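Local structure of diguanylate cyclase (Xanthomonas campestris pv. campestris, 5H5O) at residues 37-42 against 91-96; 23-28 against 85-90. The protein binds cyclic GMP through the cyclic nucleotide-binding domain described here and, as a whole protein, probably makes cyclic di-GMP from two GTP. One frame throughout, in Å; residues are numbered along the deposited sequence.

Contact 1 of 2, residues 37-42 against 91-96; sequences TQMFIV and IELAHD
Two neighbouring antiparallel strands of the cyclic nucleotide-binding domain, a cupin-like beta roll, meet where 39-42 pairs with 91-93. Met39 and Leu93 form one hydrogen-bonded pair, with Met39 N to Leu93 O at 3.1 Å. The return bond, Leu93 N to Met39 O, is almost straight at 176°. Ile41 and Ile91 form the second such pair. Here Ile41 N meets Ile91 O at 2.8 Å.

The side chains of Met39, Ile41, Ile91 and Leu93 share one face of the sheet and are buried. Met39, deposited as selenomethionine, lies alongside Leu93 and touches its CB through CG at 3.8 Å. Ile41 and Ile91 also run side by side, CB against CB at 4.0 Å, with their CD1 methyls close. Phe14 of helix 8-17 packs on Met39, Ile41 and Leu93, and Met39 also touches Glu68, a cyclic GMP-binding residue.

Phe40 and Glu92 are the non-hydrogen-bonded pair between them, on the other face. Glu92 has CG anti to its backbone N (chi1 177°) and runs extended beside the ring. Its OE1 lies at the ring edge, in the ring plane, 3.4 Å from Phe40 CE1. The carboxylate stands nearly perpendicular to the ring, and Arg21 takes its OE2 in a salt bridge. Gln38 O accepts a bond from Arg78, another residue that binds cyclic GMP. Past the strand ends, one water joins the segments, 2.8 Å from Thr37 OG1 and 3.1 Å from His95 N, whose proton it accepts.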
ATOM      1  N   THR A  37      -0.749  12.201  11.419  1.00 26.14           N
ATOM      2  CA  THR A  37      -0.381  12.373  10.024  1.00 35.20           C
ATOM      3  C   THR A  37       1.124  12.234   9.796  1.00 31.74           C
ATOM      4  O   THR A  37       1.619  12.533   8.717  1.00 29.33           O
ATOM      5  CB  THR A  37      -0.839  13.739   9.510  1.00 36.63           C
ATOM      6  OG1 THR A  37      -0.255  14.756  10.332  1.00 34.63           O
ATOM      7  CG2 THR A  37      -2.363  13.843   9.584  1.00 39.75           C
ATOM      8  N   GLN A  38       1.857  11.776  10.800  1.00 21.95           N
ATOM      9  CA  GLN A  38       3.282  11.556  10.589  1.00 29.28           C
ATOM     10  C   GLN A  38       3.607  10.096  10.785  1.00 23.73           C
ATOM     11  O   GLN A  38       2.900   9.395  11.504  1.00 28.98           O
ATOM     12  CB  GLN A  38       4.124  12.405  11.542  1.00 30.05           C
ATOM     13  CG  GLN A  38       3.806  12.148  12.964  1.00 38.56           C
ATOM     14  CD  GLN A  38       2.937  13.216  13.556  1.00 44.53           C
ATOM     15  OE1 GLN A  38       1.709  13.120  13.528  1.00 44.27           O
ATOM     16  NE2 GLN A  38       3.570  14.247  14.112  1.00 43.86           N
HETATM   17  N   MSE A  39       4.666   9.633  10.120  1.00 23.38           N
HETATM   18  CA  MSE A  39       5.175   8.293  10.356  1.00 19.90           C
HETATM   19  C   MSE A  39       6.490   8.405  11.096  1.00 25.47           C
HETATM   20  O   MSE A  39       7.055   9.498  11.227  1.00 30.29           O
HETATM   21  CB  MSE A  39       5.414   7.542   9.054  1.00 19.19           C
HETATM   22  CG  MSE A  39       6.480   8.166   8.177  1.00 23.10           C
HETATM   23 SE   MSE A  39       6.939   6.957   6.734  0.44 32.86          SE
HETATM   24  CE  MSE A  39       8.008   5.653   7.707  1.00 27.61           C
ATOM     25  N   PHE A  40       6.990   7.264  11.549  1.00 22.25           N
ATOM     26  CA  PHE A  40       8.204   7.232  12.355  1.00 23.48           C
ATOM     27  C   PHE A  40       9.150   6.108  11.971  1.00 26.41           C
ATOM     28  O   PHE A  40       8.719   5.018  11.612  1.00 24.62           O
ATOM     29  CB  PHE A  40       7.835   7.080  13.827  1.00 22.87           C
ATOM     30  CG  PHE A  40       7.024   8.213  14.355  1.00 29.28           C
ATOM     31  CD1 PHE A  40       7.646   9.362  14.824  1.00 27.98           C
ATOM     32  CD2 PHE A  40       5.636   8.143  14.371  1.00 16.97           C
ATOM     33  CE1 PHE A  40       6.893  10.423  15.309  1.00 31.38           C
ATOM     34  CE2 PHE A  40       4.883   9.195  14.853  1.00 24.87           C
ATOM     35  CZ  PHE A  40       5.510  10.339  15.319  1.00 27.34           C
ATOM     36  N   ILE A  41      10.450   6.367  12.072  1.00 25.87           N
ATOM     37  CA  ILE A  41      11.429   5.287  11.987  1.00 26.31           C
ATOM     38  C   ILE A  41      12.250   5.191  13.282  1.00 26.93           C
ATOM     39  O   ILE A  41      12.826   6.190  13.751  1.00 19.02           O
ATOM     40  CB  ILE A  41      12.370   5.454  10.767  1.00 20.61           C
ATOM     41  CG1 ILE A  41      11.562   5.673   9.472  1.00 24.57           C
ATOM     42  CG2 ILE A  41      13.276   4.257  10.653  1.00 15.95           C
ATOM     43  CD1 ILE A  41      12.290   6.489   8.397  1.00 16.83           C
ATOM     44  N   VAL A  42      12.289   4.000  13.868  1.00 25.21           N
ATOM     45  CA  VAL A  42      13.145   3.762  15.030  1.00 18.80           C
ATOM     46  C   VAL A  42      14.620   3.770  14.607  1.00 22.37           C
ATOM     47  O   VAL A  42      15.014   3.048  13.686  1.00 19.71           O
ATOM     48  CB  VAL A  42      12.834   2.402  15.697  1.00 20.50           C
ATOM     49  CG1 VAL A  42      13.583   2.254  17.043  1.00 12.28           C
ATOM     50  CG2 VAL A  42      11.311   2.215  15.895  1.00 18.40           C
ATOM     51  N   ILE A  91      13.266   8.834  13.821  1.00 24.87           N
ATOM     52  CA  ILE A  91      13.050   9.802  12.746  1.00 25.09           C
ATOM     53  C   ILE A  91      11.552  10.071  12.662  1.00 26.72           C
ATOM     54  O   ILE A  91      10.744   9.142  12.558  1.00 20.10           O
ATOM     55  CB  ILE A  91      13.525   9.275  11.386  1.00 29.44           C
ATOM     56  CG1 ILE A  91      15.047   9.068  11.397  1.00 23.97           C
ATOM     57  CG2 ILE A  91      13.093  10.235  10.247  1.00 21.27           C
ATOM     58  CD1 ILE A  91      15.495   8.047  10.370  1.00 21.73           C
ATOM     59  N   GLU A  92      11.180  11.341  12.740  1.00 24.71           N
ATOM     60  CA  GLU A  92       9.793  11.744  12.576  1.00 22.95           C
ATOM     61  C   GLU A  92       9.614  12.427  11.220  1.00 29.69           C
ATOM     62  O   GLU A  92      10.259  13.433  10.930  1.00 23.18           O
ATOM     63  CB  GLU A  92       9.389  12.670  13.710  1.00 23.23           C
ATOM     64  CG  GLU A  92       7.983  13.237  13.629  1.00 38.36           C
ATOM     65  CD  GLU A  92       7.688  14.171  14.793  1.00 36.51           C
ATOM     66  OE1 GLU A  92       7.698  13.713  15.953  1.00 39.23           O
ATOM     67  OE2 GLU A  92       7.454  15.365  14.544  1.00 39.61           O
ATOM     68  N   LEU A  93       8.732  11.868  10.393  1.00 22.90           N
ATOM     69  CA  LEU A  93       8.505  12.369   9.043  1.00 25.00           C
ATOM     70  C   LEU A  93       7.068  12.880   8.896  1.00 21.77           C
ATOM     71  O   LEU A  93       6.116  12.107   8.947  1.00 18.59           O
ATOM     72  CB  LEU A  93       8.782  11.240   8.059  1.00 27.01           C
ATOM     73  CG  LEU A  93       9.263  11.427   6.615  1.00 34.70           C
ATOM     74  CD1 LEU A  93       8.110  11.441   5.688  1.00 26.62           C
ATOM     75  CD2 LEU A  93      10.186  12.636   6.385  1.00 26.16           C
ATOM     76  N   ALA A  94       6.923  14.190   8.729  1.00 29.86           N
ATOM     77  CA  ALA A  94       5.613  14.818   8.640  1.00 31.20           C
ATOM     78  C   ALA A  94       5.054  14.782   7.223  1.00 31.78           C
ATOM     79  O   ALA A  94       5.783  14.577   6.249  1.00 28.38           O
ATOM     80  CB  ALA A  94       5.671  16.267   9.158  1.00 26.72           C
ATOM     81  N   HIS A  95       3.746  14.997   7.131  1.00 29.28           N
ATOM     82  CA  HIS A  95       3.024  14.999   5.865  1.00 26.30           C
ATOM     83  C   HIS A  95       3.717  15.841   4.793  1.00 26.51           C
ATOM     84  O   HIS A  95       3.950  15.364   3.680  1.00 25.43           O
ATOM     85  CB  HIS A  95       1.598  15.516   6.102  1.00 38.79           C
ATOM     86  CG  HIS A  95       0.746  15.529   4.873  1.00 44.36           C
ATOM     87  ND1 HIS A  95       0.676  16.616   4.027  1.00 44.85           N
ATOM     88  CD2 HIS A  95      -0.069  14.585   4.346  1.00 43.43           C
ATOM     89  CE1 HIS A  95      -0.150  16.340   3.034  1.00 44.00           C
ATOM     90  NE2 HIS A  95      -0.614  15.114   3.203  1.00 45.87           N
ATOM     91  N   ASP A  96       4.041  17.088   5.135  1.00 26.05           N
ATOM     92  CA  ASP A  96       4.718  18.003   4.216  1.00 31.11           C
ATOM     93  C   ASP A  96       6.114  17.518   3.842  1.00 31.09           C
ATOM     94  O   ASP A  96       6.545  17.685   2.692  1.00 22.36           O
ATOM     95  CB  ASP A  96       4.813  19.413   4.815  1.00 45.69           C
ATOM     96  CG  ASP A  96       3.467  20.130   4.856  1.00 56.96           C
ATOM     97  OD1 ASP A  96       2.531  19.691   4.148  1.00 48.64           O
ATOM     98  OD2 ASP A  96       3.354  21.140   5.593  1.00 61.90           O
TER
HETATM   99  O   HOH W   1       2.371  15.664   9.808  1.00 35.98           O

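Contact 2 of 2, residues 23-28 against 85-90; sequences IAAGQA and SVDSRL
In the beta roll of the cyclic nucleotide-binding domain, Ile23, the last residue of strand 19-23, pairs with Ser88 of strand 88-93. It is an antiparallel hydrogen-bonded pair. Ile23 N donates to Ser88 O at 2.9 Å, and Ser88 N donates back to Ile23 O at 2.8 Å. Beyond it the chain 24-27 makes a type II beta turn, closed by Gln27 N to Ala24 O. Gly26 takes the third position with a positive phi of 90°, where a CB would be jammed against Ala25 O, which calls for glycine.

The Asp87 side chain ties this turn to the other segment. Its CB leads to CG with chi1 at -78°, beside the backbone N. CG lies 4.0 Å from Ala25 N. One carboxylate oxygen, OD1, reaches that nitrogen and accepts its proton at 2.9 Å, in a nearly straight bond of 168°. The donor arrives on the anti side, somewhat out of the carboxylate plane. OD1 also touches the Ala25 methyl, CB, at 3.5 Å.

On the inner side, the CG2 branch of Ile23 rests on Ser88 CB and reaches Leu90 CD1. Leu29 also packs on both Ile23 and Leu90. Ser88 OG accepts from Gln46 N and donates to Val86 O at 3.0 Å, from above the carbonyl plane.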
ATOM      1  N   ILE A  23      12.564  10.040  22.847  1.00 25.68           N
ATOM      2  CA  ILE A  23      11.433   9.691  23.669  1.00 23.80           C
ATOM      3  C   ILE A  23      11.870   8.798  24.819  1.00 23.65           C
ATOM      4  O   ILE A  23      12.588   7.815  24.629  1.00 28.20           O
ATOM      5  CB  ILE A  23      10.241   9.131  22.827  1.00 26.73           C
ATOM      6  CG1 ILE A  23       9.076   8.753  23.737  1.00 24.70           C
ATOM      7  CG2 ILE A  23      10.666   7.979  21.906  1.00 19.31           C
ATOM      8  CD1 ILE A  23       8.031   7.904  23.042  1.00 36.22           C
ATOM      9  N   ALA A  24      11.480   9.180  26.027  1.00 33.30           N
ATOM     10  CA  ALA A  24      11.948   8.471  27.216  1.00 34.67           C
ATOM     11  C   ALA A  24      11.252   7.127  27.387  1.00 33.72           C
ATOM     12  O   ALA A  24      10.127   6.929  26.911  1.00 39.75           O
ATOM     13  CB  ALA A  24      11.771   9.344  28.476  1.00 32.85           C
ATOM     14  N   ALA A  25      11.937   6.212  28.067  1.00 32.95           N
ATOM     15  CA  ALA A  25      11.370   4.939  28.489  1.00 29.29           C
ATOM     16  C   ALA A  25      10.020   5.137  29.174  1.00 40.11           C
ATOM     17  O   ALA A  25       9.894   5.945  30.089  1.00 44.57           O
ATOM     18  CB  ALA A  25      12.332   4.236  29.428  1.00 32.30           C
ATOM     19  N   GLY A  26       9.006   4.406  28.721  1.00 40.66           N
ATOM     20  CA  GLY A  26       7.691   4.485  29.325  1.00 33.03           C
ATOM     21  C   GLY A  26       6.766   5.522  28.721  1.00 38.08           C
ATOM     22  O   GLY A  26       5.565   5.495  28.965  1.00 38.02           O
ATOM     23  N   GLN A  27       7.308   6.431  27.916  1.00 40.85           N
ATOM     24  CA  GLN A  27       6.491   7.494  27.336  1.00 30.28           C
ATOM     25  C   GLN A  27       5.680   7.042  26.128  1.00 31.02           C
ATOM     26  O   GLN A  27       6.152   6.276  25.290  1.00 29.12           O
ATOM     27  CB  GLN A  27       7.359   8.685  26.932  1.00 37.78           C
ATOM     28  CG  GLN A  27       8.175   9.270  28.064  1.00 37.05           C
ATOM     29  CD  GLN A  27       7.330   9.646  29.270  1.00 55.91           C
ATOM     30  OE1 GLN A  27       6.354  10.394  29.155  1.00 57.91           O
ATOM     31  NE2 GLN A  27       7.704   9.127  30.441  1.00 63.95           N
ATOM     32  N   ALA A  28       4.458   7.547  26.030  1.00 34.55           N
ATOM     33  CA  ALA A  28       3.631   7.280  24.872  1.00 39.24           C
ATOM     34  C   ALA A  28       4.007   8.246  23.754  1.00 38.54           C
ATOM     35  O   ALA A  28       4.291   9.422  24.005  1.00 37.89           O
ATOM     36  CB  ALA A  28       2.166   7.425  25.236  1.00 37.50           C
ATOM     37  N   SER A  85       9.635   1.490  24.967  1.00 32.65           N
ATOM     38  CA  SER A  85       9.943   0.451  25.935  1.00 39.36           C
ATOM     39  C   SER A  85      11.136   0.904  26.762  1.00 41.51           C
ATOM     40  O   SER A  85      11.175   0.739  27.976  1.00 41.20           O
ATOM     41  CB  SER A  85      10.257  -0.857  25.208  1.00 36.89           C
ATOM     42  OG  SER A  85      10.545  -1.880  26.129  1.00 53.27           O
ATOM     43  N   VAL A  86      12.112   1.473  26.070  1.00 41.79           N
ATOM     44  CA  VAL A  86      13.324   1.984  26.678  1.00 36.91           C
ATOM     45  C   VAL A  86      13.537   3.341  26.042  1.00 39.82           C
ATOM     46  O   VAL A  86      12.786   3.706  25.138  1.00 47.97           O
ATOM     47  CB  VAL A  86      14.504   1.073  26.361  1.00 33.32           C
ATOM     48  CG1 VAL A  86      14.317  -0.297  27.047  1.00 29.74           C
ATOM     49  CG2 VAL A  86      14.659   0.902  24.844  1.00 24.32           C
ATOM     50  N   ASP A  87      14.519   4.099  26.518  1.00 29.54           N
ATOM     51  CA  ASP A  87      14.840   5.385  25.908  1.00 30.29           C
ATOM     52  C   ASP A  87      15.064   5.142  24.419  1.00 26.97           C
ATOM     53  O   ASP A  87      15.831   4.270  24.034  1.00 22.98           O
ATOM     54  CB  ASP A  87      16.109   5.991  26.526  1.00 33.89           C
ATOM     55  CG  ASP A  87      15.868   6.632  27.896  1.00 42.41           C
ATOM     56  OD1 ASP A  87      14.773   6.486  28.486  1.00 35.44           O
ATOM     57  OD2 ASP A  87      16.803   7.298  28.385  1.00 45.52           O
ATOM     58  N   SER A  88      14.393   5.905  23.575  1.00 29.06           N
ATOM     59  CA  SER A  88      14.454   5.627  22.151  1.00 21.76           C
ATOM     60  C   SER A  88      14.673   6.891  21.352  1.00 23.51           C
ATOM     61  O   SER A  88      14.399   7.994  21.822  1.00 23.00           O
ATOM     62  CB  SER A  88      13.158   4.942  21.697  1.00 22.87           C
ATOM     63  OG  SER A  88      13.098   3.627  22.198  1.00 27.46           O
ATOM     64  N   ARG A  89      15.167   6.734  20.134  1.00 20.18           N
ATOM     65  CA  ARG A  89      15.279   7.877  19.238  1.00 17.46           C
ATOM     66  C   ARG A  89      14.633   7.488  17.927  1.00 16.84           C
ATOM     67  O   ARG A  89      14.769   6.348  17.475  1.00 22.24           O
ATOM     68  CB  ARG A  89      16.737   8.269  19.005  1.00 18.43           C
ATOM     69  CG  ARG A  89      17.441   8.880  20.192  1.00 27.21           C
ATOM     70  CD  ARG A  89      18.900   9.080  19.852  1.00 30.77           C
ATOM     71  NE  ARG A  89      19.503  10.136  20.642  1.00 52.01           N
ATOM     72  CZ  ARG A  89      20.795  10.436  20.617  1.00 48.14           C
ATOM     73  NH1 ARG A  89      21.612   9.747  19.832  1.00 36.49           N
ATOM     74  NH2 ARG A  89      21.265  11.416  21.379  1.00 54.21           N
ATOM     75  N   LEU A  90      13.943   8.451  17.320  1.00 27.37           N
ATOM     76  CA  LEU A  90      13.124   8.208  16.146  1.00 20.87           C
ATOM     77  C   LEU A  90      13.391   9.244  15.080  1.00 26.03           C
ATOM     78  O   LEU A  90      13.698  10.399  15.389  1.00 24.27           O
ATOM     79  CB  LEU A  90      11.646   8.297  16.516  1.00 22.82           C
ATOM     80  CG  LEU A  90      11.099   7.484  17.691  1.00 22.50           C
ATOM     81  CD1 LEU A  90       9.625   7.767  17.890  1.00 21.63           C
ATOM     82  CD2 LEU A  90      11.297   6.009  17.457  1.00 21.11           C
TER

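Both contacts use strand 88-93 of one antiparallel sheet, at different stretches and against different neighbours. Contact 1 joins it to strand 39-44 near the middle of the domain. Contact 2 joins it to the end of edge strand 19-23 and the turn that follows. The centres of the two contacts are about 16 Å apart. The first has two hydrogen-bonded pairs and a buried apolar face, and lies beside cyclic GMP-binding residues. The second is more exposed, has one such pair, and adds a carboxylate bond to a turn. Leu90 bridges them: its CD1 is 4.0 Å from Phe40 CD1, and its CD2 is 3.8 Å from Val42 CA.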